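Local coordinates for CELL WALL surface anchor family protein (Streptococcus pneumoniae, PDB 2X9Z) that probably serves as the repeating backbone subunit of the pneumococcal pilus, a cell-wall-linked surface fibre involved in adhesion, at residues I5-K10 / Y36-K41; S54-E59 / G90-L95; L61-G66 / I114-T119; V26-G31 / P256-Y261. The protein carries 1 engineered substitution. All coordinates share one frame; numbering follows the deposited sequence.

Contact 1: residues I5-K10 / Y36-K41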
loop_
_atom_site.group_PDB
_atom_site.type_symbol
_atom_site.label_atom_id
_atom_site.label_comp_id
_atom_site.label_asym_id
_atom_site.label_seq_id
_atom_site.Cartn_x
_atom_site.Cartn_y
_atom_site.Cartn_z
ATOM N N ILE A 5 -9.633 -6.327 5.533
ATOM C CA ILE A 5 -8.224 -6.224 5.899
ATOM C C ILE A 5 -8.000 -5.269 7.058
ATOM O O ILE A 5 -8.768 -4.332 7.256
ATOM C CB ILE A 5 -7.375 -5.766 4.688
ATOM C CG1 ILE A 5 -5.877 -5.917 4.962
ATOM C CG2 ILE A 5 -7.725 -4.338 4.290
ATOM C CD1 ILE A 5 -5.041 -5.831 3.709
ATOM N N ASP A 6 -6.952 -5.531 7.827
ATOM C CA ASP A 6 -6.508 -4.584 8.830
ATOM C C ASP A 6 -4.992 -4.666 8.939
ATOM O O ASP A 6 -4.392 -5.716 8.669
ATOM C CB ASP A 6 -7.148 -4.884 10.181
ATOM C CG ASP A 6 -6.894 -3.780 11.198
ATOM O OD1 ASP A 6 -6.830 -2.588 10.807
ATOM O OD2 ASP A 6 -6.755 -4.101 12.396
ATOM N N LYS A 7 -4.380 -3.550 9.312
ATOM C CA LYS A 7 -2.957 -3.511 9.564
ATOM C C LYS A 7 -2.710 -2.880 10.922
ATOM O O LYS A 7 -3.290 -1.845 11.248
ATOM C CB LYS A 7 -2.241 -2.696 8.500
ATOM C CG LYS A 7 -0.770 -2.621 8.773
ATOM C CD LYS A 7 -0.047 -1.745 7.813
ATOM C CE LYS A 7 1.420 -1.862 8.114
ATOM N NZ LYS A 7 2.208 -1.345 7.002
ATOM N N ASP A 8 -1.840 -3.492 11.715
ATOM C CA ASP A 8 -1.513 -2.923 13.016
ATOM C C ASP A 8 -0.213 -3.534 13.523
ATOM O O ASP A 8 0.434 -4.319 12.827
ATOM C CB ASP A 8 -2.663 -3.187 14.003
ATOM C CG ASP A 8 -2.825 -2.084 15.046
ATOM O OD1 ASP A 8 -1.830 -1.416 15.406
ATOM O OD2 ASP A 8 -3.969 -1.888 15.511
ATOM N N PHE A 9 0.170 -3.161 14.731
ATOM C CA PHE A 9 1.321 -3.785 15.363
ATOM C C PHE A 9 0.996 -5.228 15.736
ATOM O O PHE A 9 -0.172 -5.625 15.762
ATOM C CB PHE A 9 1.744 -2.972 16.585
ATOM C CG PHE A 9 2.027 -1.535 16.266
ATOM C CD1 PHE A 9 1.245 -0.517 16.793
ATOM C CD2 PHE A 9 3.059 -1.204 15.401
ATOM C CE1 PHE A 9 1.500 0.806 16.469
ATOM C CE2 PHE A 9 3.322 0.119 15.087
ATOM C CZ PHE A 9 2.535 1.126 15.622
ATOM N N LYS A 10 2.037 -6.014 15.991
ATOM C CA LYS A 10 1.887 -7.426 16.338
ATOM C C LYS A 10 0.804 -7.658 17.394
ATOM O O LYS A 10 0.805 -7.017 18.450
ATOM C CB LYS A 10 3.225 -7.998 16.817
ATOM C CG LYS A 10 3.148 -9.416 17.354
ATOM C CD LYS A 10 4.544 -9.951 17.635
ATOM C CE LYS A 10 4.511 -11.404 18.074
ATOM N NZ LYS A 10 3.802 -11.567 19.371
ATOM N N TYR A 36 5.046 -5.678 12.965
ATOM C CA TYR A 36 3.807 -5.395 12.256
ATOM C C TYR A 36 3.095 -6.657 11.804
ATOM O O TYR A 36 3.709 -7.707 11.616
ATOM C CB TYR A 36 4.108 -4.572 11.005
ATOM C CG TYR A 36 4.454 -3.122 11.268
ATOM C CD1 TYR A 36 5.769 -2.717 11.474
ATOM C CD2 TYR A 36 3.464 -2.158 11.302
ATOM C CE1 TYR A 36 6.079 -1.387 11.707
ATOM C CE2 TYR A 36 3.765 -0.841 11.524
ATOM C CZ TYR A 36 5.068 -0.453 11.724
ATOM O OH TYR A 36 5.339 0.878 11.956
ATOM N N GLU A 37 1.792 -6.530 11.590
ATOM C CA GLU A 37 1.031 -7.600 10.971
ATOM C C GLU A 37 -0.090 -7.042 10.099
ATOM O O GLU A 37 -0.682 -5.993 10.398
ATOM C CB GLU A 37 0.474 -8.554 12.025
ATOM C CG GLU A 37 -0.551 -7.930 12.940
ATOM C CD GLU A 37 -0.991 -8.870 14.043
ATOM O OE1 GLU A 37 -2.141 -8.745 14.501
ATOM O OE2 GLU A 37 -0.185 -9.730 14.458
ATOM N N ILE A 38 -0.359 -7.750 9.006
ATOM C CA ILE A 38 -1.455 -7.439 8.106
ATOM C C ILE A 38 -2.334 -8.686 8.095
ATOM O O ILE A 38 -1.853 -9.783 7.800
ATOM C CB ILE A 38 -0.939 -7.184 6.671
ATOM C CG1 ILE A 38 0.129 -6.081 6.652
ATOM C CG2 ILE A 38 -2.097 -6.875 5.729
ATOM C CD1 ILE A 38 0.917 -6.063 5.371
ATOM N N VAL A 39 -3.607 -8.523 8.439
ATOM C CA VAL A 39 -4.533 -9.645 8.496
ATOM C C VAL A 39 -5.646 -9.424 7.475
ATOM O O VAL A 39 -6.269 -8.352 7.453
ATOM C CB VAL A 39 -5.140 -9.804 9.909
ATOM C CG1 VAL A 39 -6.223 -10.861 9.908
ATOM C CG2 VAL A 39 -4.046 -10.135 10.929
ATOM N N THR A 40 -5.872 -10.424 6.623
ATOM C CA THR A 40 -6.859 -10.324 5.551
ATOM C C THR A 40 -7.814 -11.504 5.615
ATOM O O THR A 40 -7.388 -12.651 5.765
ATOM C CB THR A 40 -6.171 -10.300 4.166
ATOM O OG1 THR A 40 -5.154 -9.293 4.170
ATOM C CG2 THR A 40 -7.176 -9.993 3.064
ATOM N N LYS A 41 -9.106 -11.214 5.521
ATOM C CA LYS A 41 -10.131 -12.242 5.500
ATOM C C LYS A 41 -10.643 -12.393 4.078
ATOM O O LYS A 41 -11.162 -11.443 3.496
ATOM C CB LYS A 41 -11.301 -11.850 6.405
ATOM C CG LYS A 41 -10.928 -11.589 7.843
ATOM C CD LYS A 41 -10.637 -12.866 8.595
ATOM C CE LYS A 41 -10.376 -12.568 10.067
ATOM N NZ LYS A 41 -10.065 -13.800 10.849
#
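Backbone bonding joins D6 to V39 and D8 to E37, the two hydrogen-bonded pairs of an antiparallel strand pair. D6 N meets V39 O at 2.9 Å, and D8 N meets E37 O at 3.1 Å; each residue also accepts a bond in return. Between them, the K7 CA-H leans on E37 O.

Apolar contact covers the face carrying I5, K7 and I38. I5 holds CG1 opposite its backbone N (chi1 -169°), which carries CD1 alongside I38, 3.7 Å from its CG2. With every torsion near anti (chi1 179°), K7 carries CE to within 3.8 Å of Y36 CD2. The F9 and Y36 side chains run together and their rings meet obliquely, planes at 46°, with F9 CD2 above the rim of one Y36 face.

The other face carries the acids D6, D8 and E37 beside V39. E37 reaches past the end of strand 4-9, its carboxylate taking the backbone N-H groups of G11 and A13. D6 takes the N-H of N14 and pairs with K22, while D8 pairs with R19.

K7 NZ is covalently linked to N132, an intramolecular isopeptide bond, and hydrogen-bonds to D55. Strand 4-9 edges its sheet, strand 33-42 separates it from 110-120, and strands 50-57 and 130-139 pack beneath.

Contact 2: residues S54-E59 / G90-L95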
loop_
_atom_site.group_PDB
_atom_site.type_symbol
_atom_site.label_atom_id
_atom_site.label_comp_id
_atom_site.label_asym_id
_atom_site.label_seq_id
_atom_site.Cartn_x
_atom_site.Cartn_y
_atom_site.Cartn_z
ATOM N N SER A 54 0.776 -5.119 -1.034
ATOM C CA SER A 54 1.851 -4.196 -1.342
ATOM C C SER A 54 1.975 -3.246 -0.147
ATOM O O SER A 54 0.982 -2.679 0.303
ATOM C CB SER A 54 1.509 -3.439 -2.632
ATOM O OG SER A 54 2.536 -2.548 -3.027
ATOM N N ASP A 55 3.192 -3.072 0.358
ATOM C CA ASP A 55 3.423 -2.319 1.583
ATOM C C ASP A 55 4.635 -1.396 1.421
ATOM O O ASP A 55 5.704 -1.834 1.006
ATOM C CB ASP A 55 3.656 -3.327 2.712
ATOM C CG ASP A 55 3.601 -2.717 4.093
ATOM O OD1 ASP A 55 3.644 -1.477 4.261
ATOM O OD2 ASP A 55 3.527 -3.530 5.038
ATOM N N ARG A 56 4.472 -0.115 1.740
ATOM C CA ARG A 56 5.602 0.817 1.756
ATOM C C ARG A 56 5.542 1.645 3.021
ATOM O O ARG A 56 4.471 1.827 3.598
ATOM C CB ARG A 56 5.589 1.737 0.536
ATOM C CG ARG A 56 5.780 1.028 -0.799
ATOM C CD ARG A 56 7.202 0.462 -0.932
ATOM N NE ARG A 56 7.476 -0.100 -2.262
ATOM C CZ ARG A 56 7.069 -1.295 -2.678
ATOM N NH1 ARG A 56 6.342 -2.065 -1.883
ATOM N NH2 ARG A 56 7.380 -1.715 -3.899
HETATM N N MSE A 57 6.683 2.156 3.461
HETATM C CA MSE A 57 6.690 2.919 4.704
HETATM C C MSE A 57 7.573 4.155 4.626
HETATM O O MSE A 57 8.461 4.259 3.770
HETATM C CB MSE A 57 7.051 2.022 5.888
HETATM C CG MSE A 57 8.408 1.354 5.786
HETATM SE SE MSE A 57 8.429 -0.345 6.768
HETATM C CE MSE A 57 7.388 -1.368 5.469
ATOM N N THR A 58 7.303 5.110 5.507
ATOM C CA THR A 58 8.002 6.394 5.478
ATOM C C THR A 58 9.444 6.237 5.965
ATOM O O THR A 58 9.789 5.241 6.602
ATOM C CB THR A 58 7.222 7.467 6.252
ATOM O OG1 THR A 58 6.990 7.013 7.587
ATOM C CG2 THR A 58 5.869 7.703 5.576
ATOM N N GLU A 59 10.288 7.213 5.645
ATOM C CA GLU A 59 11.734 7.007 5.708
ATOM C C GLU A 59 12.308 6.785 7.112
ATOM O O GLU A 59 13.403 6.237 7.247
ATOM C CB GLU A 59 12.475 8.137 4.992
ATOM C CG GLU A 59 12.359 9.479 5.668
ATOM C CD GLU A 59 13.281 10.521 5.057
ATOM O OE1 GLU A 59 13.953 10.225 4.048
ATOM O OE2 GLU A 59 13.336 11.641 5.587
ATOM N N GLY A 90 9.951 -1.378 1.650
ATOM C CA GLY A 90 8.831 -2.275 1.874
ATOM C C GLY A 90 8.868 -3.509 1.005
ATOM O O GLY A 90 9.936 -3.981 0.637
ATOM N N PHE A 91 7.696 -4.028 0.665
ATOM C CA PHE A 91 7.648 -5.292 -0.041
ATOM C C PHE A 91 6.336 -5.479 -0.781
ATOM O O PHE A 91 5.352 -4.762 -0.536
ATOM C CB PHE A 91 7.853 -6.454 0.933
ATOM C CG PHE A 91 6.738 -6.605 1.935
ATOM C CD1 PHE A 91 5.628 -7.403 1.658
ATOM C CD2 PHE A 91 6.791 -5.941 3.152
ATOM C CE1 PHE A 91 4.595 -7.530 2.585
ATOM C CE2 PHE A 91 5.764 -6.073 4.076
ATOM C CZ PHE A 91 4.667 -6.869 3.793
ATOM N N ASP A 92 6.337 -6.449 -1.684
ATOM C CA ASP A 92 5.134 -6.895 -2.371
ATOM C C ASP A 92 5.096 -8.411 -2.267
ATOM O O ASP A 92 6.113 -9.073 -2.478
ATOM C CB ASP A 92 5.172 -6.472 -3.840
ATOM C CG ASP A 92 5.158 -4.972 -4.014
ATOM O OD1 ASP A 92 4.073 -4.443 -4.296
ATOM O OD2 ASP A 92 6.221 -4.320 -3.874
ATOM N N LEU A 93 3.933 -8.957 -1.918
ATOM C CA LEU A 93 3.781 -10.396 -1.717
ATOM C C LEU A 93 2.542 -10.826 -2.485
ATOM O O LEU A 93 1.450 -10.322 -2.232
ATOM C CB LEU A 93 3.633 -10.740 -0.228
ATOM C CG LEU A 93 3.687 -12.228 0.160
ATOM C CD1 LEU A 93 4.065 -12.394 1.628
ATOM C CD2 LEU A 93 2.380 -12.967 -0.136
ATOM N N LYS A 94 2.712 -11.739 -3.434
ATOM C CA LYS A 94 1.594 -12.189 -4.241
ATOM C C LYS A 94 1.461 -13.702 -4.159
ATOM O O LYS A 94 2.462 -14.425 -4.148
ATOM C CB LYS A 94 1.792 -11.765 -5.692
ATOM C CG LYS A 94 2.920 -12.476 -6.406
ATOM C CD LYS A 94 2.790 -12.317 -7.905
ATOM C CE LYS A 94 2.856 -13.658 -8.597
ATOM N NZ LYS A 94 2.499 -13.534 -10.033
ATOM N N LEU A 95 0.228 -14.190 -4.094
ATOM C CA LEU A 95 0.023 -15.632 -4.107
ATOM C C LEU A 95 0.244 -16.185 -5.516
ATOM O O LEU A 95 -0.201 -15.592 -6.503
ATOM C CB LEU A 95 -1.377 -15.998 -3.610
ATOM C CG LEU A 95 -1.710 -15.586 -2.177
ATOM C CD1 LEU A 95 -3.027 -16.213 -1.749
ATOM C CD2 LEU A 95 -0.593 -15.973 -1.206
#
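D92 OD2 is gripped by both terminal nitrogens of R56, NH2 at 2.9 Å and NH1 at 3.0 Å. The carboxylate lies at the edge of the guanidinium, its own plane turned 82° from it; NH2 uses the syn lone pair of OD2, while NH1 comes from above the carboxylate plane. A bend at chi2 (-68°) turns the guanidinium across toward strand 90-95, within reach of D92 and of D55 O, to which NH1 donates at 3.0 Å. The other carboxylate oxygen, D92 OD1, receives the S54 hydroxyl, with OG 2.8 Å away and well above the plane. A short serine opposite an aspartate suits this non-hydrogen-bonded pair, where the backbones come close.

On the other face of the sheet D55 lays its CB over the ring of F91, 4.0 Å from the centroid, a CH-pi contact. The backbones of D55 and F91 are joined both ways, with D55 N to F91 O at 2.9 Å. G90, having no side chain, brings its CA to 3.3 Å from D55 O in a close CA-H...O contact.

R56 NH2 also forms a salt bridge with E231. The pairing of R56 with two acids would therefore be expected to keep the guanidinium charged and fixed, while on the opposite face F91 packs against D55, whose carboxylate accepts from the isopeptide-linked K7.

Contact 3: residues L61-G66 / I114-T119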
loop_
_atom_site.group_PDB
_atom_site.type_symbol
_atom_site.label_atom_id
_atom_site.label_comp_id
_atom_site.label_asym_id
_atom_site.label_seq_id
_atom_site.Cartn_x
_atom_site.Cartn_y
_atom_site.Cartn_z
ATOM N N LEU A 61 11.164 4.732 9.171
ATOM C CA LEU A 61 11.054 3.299 9.438
ATOM C C LEU A 61 11.842 2.517 8.403
ATOM O O LEU A 61 11.488 2.507 7.227
ATOM C CB LEU A 61 9.593 2.852 9.397
ATOM C CG LEU A 61 8.711 3.260 10.569
ATOM C CD1 LEU A 61 7.250 3.136 10.178
ATOM C CD2 LEU A 61 9.030 2.412 11.798
ATOM N N ALA A 62 12.905 1.857 8.839
ATOM C CA ALA A 62 13.694 1.024 7.939
ATOM C C ALA A 62 13.103 -0.374 7.894
ATOM O O ALA A 62 13.193 -1.127 8.862
ATOM C CB ALA A 62 15.150 0.959 8.391
ATOM N N PHE A 63 12.495 -0.723 6.767
ATOM C CA PHE A 63 11.982 -2.074 6.566
ATOM C C PHE A 63 13.079 -3.112 6.822
ATOM O O PHE A 63 14.184 -2.981 6.305
ATOM C CB PHE A 63 11.434 -2.229 5.146
ATOM C CG PHE A 63 11.021 -3.635 4.812
ATOM C CD1 PHE A 63 10.054 -4.285 5.564
ATOM C CD2 PHE A 63 11.624 -4.316 3.769
ATOM C CE1 PHE A 63 9.687 -5.592 5.274
ATOM C CE2 PHE A 63 11.257 -5.621 3.468
ATOM C CZ PHE A 63 10.292 -6.258 4.227
ATOM N N ASN A 64 12.781 -4.129 7.631
ATOM C CA ASN A 64 13.767 -5.169 7.928
ATOM C C ASN A 64 13.657 -6.339 6.944
ATOM O O ASN A 64 12.801 -7.231 7.081
ATOM C CB ASN A 64 13.622 -5.671 9.373
ATOM C CG ASN A 64 13.961 -4.605 10.404
ATOM O OD1 ASN A 64 14.721 -3.677 10.133
ATOM N ND2 ASN A 64 13.401 -4.746 11.599
ATOM N N LYS A 65 14.521 -6.335 5.939
ATOM C CA LYS A 65 14.476 -7.392 4.935
ATOM C C LYS A 65 14.717 -8.755 5.561
ATOM O O LYS A 65 15.530 -8.892 6.474
ATOM C CB LYS A 65 15.498 -7.136 3.833
ATOM C CG LYS A 65 15.236 -5.870 3.041
ATOM C CD LYS A 65 16.302 -5.691 1.984
ATOM C CE LYS A 65 16.014 -4.496 1.106
ATOM N NZ LYS A 65 17.115 -4.344 0.115
ATOM N N GLY A 66 14.003 -9.762 5.069
ATOM C CA GLY A 66 14.171 -11.124 5.540
ATOM C C GLY A 66 13.211 -11.485 6.660
ATOM O O GLY A 66 13.190 -12.638 7.097
ATOM N N ILE A 114 0.253 -11.745 7.459
ATOM C CA ILE A 114 1.607 -11.433 7.033
ATOM C C ILE A 114 2.260 -10.651 8.162
ATOM O O ILE A 114 1.712 -9.651 8.634
ATOM C CB ILE A 114 1.612 -10.573 5.760
ATOM C CG1 ILE A 114 0.915 -11.317 4.620
ATOM C CG2 ILE A 114 3.048 -10.176 5.375
ATOM C CD1 ILE A 114 0.643 -10.439 3.406
ATOM N N THR A 115 3.415 -11.114 8.622
ATOM C CA THR A 115 4.128 -10.423 9.692
ATOM C C THR A 115 5.511 -10.014 9.211
ATOM O O THR A 115 6.093 -10.649 8.323
ATOM C CB THR A 115 4.251 -11.292 10.960
ATOM O OG1 THR A 115 5.028 -12.459 10.672
ATOM C CG2 THR A 115 2.885 -11.732 11.456
ATOM N N TYR A 116 6.037 -8.949 9.807
ATOM C CA TYR A 116 7.373 -8.449 9.481
ATOM C C TYR A 116 7.738 -7.382 10.497
ATOM O O TYR A 116 6.911 -6.990 11.315
ATOM C CB TYR A 116 7.410 -7.852 8.070
ATOM C CG TYR A 116 6.614 -6.577 7.932
ATOM C CD1 TYR A 116 7.214 -5.332 8.136
ATOM C CD2 TYR A 116 5.263 -6.609 7.611
ATOM C CE1 TYR A 116 6.492 -4.148 8.017
ATOM C CE2 TYR A 116 4.528 -5.430 7.482
ATOM C CZ TYR A 116 5.151 -4.206 7.692
ATOM O OH TYR A 116 4.433 -3.046 7.571
ATOM N N SER A 117 8.972 -6.908 10.444
ATOM C CA SER A 117 9.355 -5.818 11.328
ATOM C C SER A 117 10.045 -4.694 10.574
ATOM O O SER A 117 10.469 -4.862 9.419
ATOM C CB SER A 117 10.228 -6.319 12.479
ATOM O OG SER A 117 11.458 -6.831 12.004
ATOM N N ALA A 118 10.133 -3.544 11.236
ATOM C CA ALA A 118 10.870 -2.396 10.731
ATOM C C ALA A 118 11.568 -1.759 11.914
ATOM O O ALA A 118 11.175 -1.968 13.053
ATOM C CB ALA A 118 9.936 -1.410 10.069
ATOM N N THR A 119 12.614 -0.993 11.644
ATOM C CA THR A 119 13.394 -0.381 12.708
ATOM C C THR A 119 13.236 1.129 12.657
ATOM O O THR A 119 13.407 1.737 11.602
ATOM C CB THR A 119 14.879 -0.722 12.533
ATOM O OG1 THR A 119 15.033 -2.141 12.516
ATOM C CG2 THR A 119 15.710 -0.147 13.668
#
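The ring of F63 turns its edge to the face of Y116 in an offset edge-to-face pair, centroids 5.8 Å apart and planes at 63°. F63 CE1 makes the closest approach, 3.8 Å from Y116 CD1, and the two side chains cross at about a right angle. The backbone N of K65 lies over the rim of one face of the F63 ring. F63 carries CG opposite its backbone N (chi1 174°), directing the ring along the neighbouring strand to Y116, two residues from its pair partner A118. The small A118 lets the chains approach; its CB lies 3.5 Å from A62 O, and L61 CD2 packs on it.

Backbone bonds set the pairing beside the rings. A62 N to T119 O and T119 N to A62 O are each 2.8 Å, and N64 N adds a bond to S117 O at 3.0 Å. At K65 and G66 the pairing is interrupted; the T67 hydroxyl meets S117 N, and T115 then pairs with K69.

Around the pair, Y36 and F91 add their rings, and M57 packs beneath. The pair lies in the apolar interior between an antiparallel sheet and the mixed sheet facing it, a beta sandwich consistent with the Cna-B-like pilin family.

Contact 4: residues V26-G31 / P256-Y261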
loop_
_atom_site.group_PDB
_atom_site.type_symbol
_atom_site.label_atom_id
_atom_site.label_comp_id
_atom_site.label_asym_id
_atom_site.label_seq_id
_atom_site.Cartn_x
_atom_site.Cartn_y
_atom_site.Cartn_z
ATOM N N VAL A 26 2.257 5.207 18.586
ATOM C CA VAL A 26 2.890 4.503 19.692
ATOM C C VAL A 26 4.310 5.032 19.865
ATOM O O VAL A 26 5.074 5.139 18.896
ATOM C CB VAL A 26 2.909 2.979 19.445
ATOM C CG1 VAL A 26 3.766 2.272 20.490
ATOM C CG2 VAL A 26 1.488 2.424 19.433
ATOM N N ASN A 27 4.650 5.376 21.100
ATOM C CA ASN A 27 5.959 5.924 21.423
ATOM C C ASN A 27 7.068 4.883 21.328
ATOM O O ASN A 27 6.960 3.786 21.885
ATOM C CB ASN A 27 5.942 6.522 22.826
ATOM C CG ASN A 27 7.194 7.317 23.135
ATOM O OD1 ASN A 27 7.825 7.876 22.239
ATOM N ND2 ASN A 27 7.556 7.381 24.411
ATOM N N HIS A 28 8.140 5.247 20.634
ATOM C CA HIS A 28 9.306 4.393 20.484
ATOM C C HIS A 28 10.582 5.215 20.561
ATOM O O HIS A 28 10.545 6.445 20.561
ATOM C CB HIS A 28 9.253 3.663 19.142
ATOM C CG HIS A 28 8.361 2.466 19.153
ATOM N ND1 HIS A 28 8.744 1.267 19.711
ATOM C CD2 HIS A 28 7.104 2.282 18.687
ATOM C CE1 HIS A 28 7.760 0.394 19.590
ATOM N NE2 HIS A 28 6.756 0.983 18.967
ATOM N N GLN A 29 11.709 4.524 20.620
ATOM C CA GLN A 29 13.013 5.170 20.553
ATOM C C GLN A 29 13.741 4.701 19.309
ATOM O O GLN A 29 13.485 3.599 18.808
ATOM C CB GLN A 29 13.843 4.838 21.788
ATOM C CG GLN A 29 13.224 5.348 23.069
ATOM C CD GLN A 29 14.093 5.075 24.273
ATOM O OE1 GLN A 29 14.514 3.943 24.505
ATOM N NE2 GLN A 29 14.370 6.112 25.046
ATOM N N VAL A 30 14.640 5.542 18.807
ATOM C CA VAL A 30 15.454 5.190 17.658
ATOM C C VAL A 30 16.215 3.906 17.976
ATOM O O VAL A 30 16.840 3.777 19.036
ATOM C CB VAL A 30 16.405 6.350 17.275
ATOM C CG1 VAL A 30 17.445 5.897 16.268
ATOM C CG2 VAL A 30 15.593 7.532 16.725
ATOM N N GLY A 31 16.137 2.943 17.063
ATOM C CA GLY A 31 16.736 1.642 17.285
ATOM C C GLY A 31 15.723 0.548 17.586
ATOM O O GLY A 31 16.019 -0.633 17.435
ATOM N N PRO A 256 -1.327 2.106 11.326
ATOM C CA PRO A 256 -0.772 2.437 12.640
ATOM C C PRO A 256 0.330 3.470 12.484
ATOM O O PRO A 256 0.831 3.676 11.380
ATOM C CB PRO A 256 -0.177 1.101 13.096
ATOM C CG PRO A 256 0.281 0.465 11.820
ATOM C CD PRO A 256 -0.731 0.882 10.761
ATOM N N LYS A 257 0.693 4.126 13.577
ATOM C CA LYS A 257 1.751 5.132 13.551
ATOM C C LYS A 257 2.701 4.966 14.721
ATOM O O LYS A 257 2.315 4.477 15.788
ATOM C CB LYS A 257 1.165 6.548 13.587
ATOM C CG LYS A 257 0.343 6.915 12.364
ATOM C CD LYS A 257 -0.272 8.290 12.528
ATOM C CE LYS A 257 -1.108 8.655 11.320
ATOM N NZ LYS A 257 -2.029 7.545 10.955
ATOM N N VAL A 258 3.951 5.364 14.517
ATOM C CA VAL A 258 4.910 5.425 15.608
ATOM C C VAL A 258 5.447 6.846 15.715
ATOM O O VAL A 258 5.355 7.630 14.768
ATOM C CB VAL A 258 6.078 4.446 15.409
ATOM C CG1 VAL A 258 5.554 3.028 15.270
ATOM C CG2 VAL A 258 6.900 4.839 14.198
ATOM N N VAL A 259 5.994 7.183 16.873
ATOM C CA VAL A 259 6.560 8.506 17.082
ATOM C C VAL A 259 7.651 8.399 18.130
ATOM O O VAL A 259 7.674 7.449 18.913
ATOM C CB VAL A 259 5.470 9.515 17.509
ATOM C CG1 VAL A 259 4.933 9.178 18.897
ATOM C CG2 VAL A 259 5.994 10.952 17.444
ATOM N N THR A 260 8.571 9.356 18.119
ATOM C CA THR A 260 9.581 9.457 19.160
ATOM C C THR A 260 9.607 10.888 19.684
ATOM O O THR A 260 9.198 11.811 18.984
ATOM C CB THR A 260 10.967 9.043 18.635
ATOM O OG1 THR A 260 11.863 8.871 19.737
ATOM C CG2 THR A 260 11.521 10.080 17.677
ATOM N N TYR A 261 10.063 11.063 20.921
ATOM C CA TYR A 261 10.144 12.383 21.537
ATOM C C TYR A 261 11.557 12.671 22.029
ATOM O O TYR A 261 12.361 11.757 22.198
ATOM C CB TYR A 261 9.160 12.496 22.705
ATOM C CG TYR A 261 7.717 12.325 22.297
ATOM C CD1 TYR A 261 7.073 11.101 22.447
ATOM C CD2 TYR A 261 6.999 13.382 21.752
ATOM C CE1 TYR A 261 5.757 10.938 22.076
ATOM C CE2 TYR A 261 5.682 13.227 21.371
ATOM C CZ TYR A 261 5.065 12.005 21.534
ATOM O OH TYR A 261 3.750 11.847 21.155
HETATM O O HOH W 1 10.344 8.852 22.848
HETATM O O HOH W 2 14.829 8.277 20.001
#
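V26 and V258 form the firm end of a parallel strand pair. V26 N donates to K257 O at 2.9 Å and V26 O accepts from V259 N at 3.0 Å, so V26 straddles V258 in the usual parallel manner. H28 N then meets V259 O at 2.8 Å. Branched valines suit these extended strands: V26 and V258 share one face, where both lean on F9, while V259 lies on the other side and touches P25.

H28 packs its CD2 3.8 Å from V258 CG1, and its ND1 is held by D32 OD2, a carboxylate that also takes Q29 N.

Beyond H28 the backbone ladder gives way to side chains and water. T260 sets OG1 opposite its backbone N (chi1 -167°), close enough to donate to H28 O at 2.9 Å. That hydroxyl also accepts from a water which receives V30 N, so the water bridges the two chains where they diverge. A second water takes Y261 N at 2.9 Å and reaches H28 O only weakly. On this solvent side N27 lies at the edge of the Y261 ring, its CG 3.8 Å from Y261 CD1, a loose polar-aromatic touch.

The C-terminal strand 257-259 thus lies between 26-27 and 130-139, a parallel edge pairing that closes a mixed sheet of the beta sandwich with residues from the far end of the chain.

How the contacts relate
Contacts 1 to 3 meet in the core of one beta sandwich and contact 4 borders it. Contacts 1 and 3 share a sheet, with Y36 N 2.8 Å from Y116 O, while contacts 2 and 4 belong to the facing sheet, their nearest atoms about 7 Å apart. The isopeptide site joins contacts 1, 2 and 3: K7 of contact 1, linked to N132, has NZ 3.1 Å from OD1 of D55 in contact 2, and D55 OD2 is 2.7 Å from the hydroxyl OH of Y116 in contact 3. F91 CD2 also meets F63 CE1 at 3.6 Å. Contact 4 joins through F9, whose CZ lies 3.4 Å from K257 O, so the C-terminal strand covers the end of the linked strand 4-9.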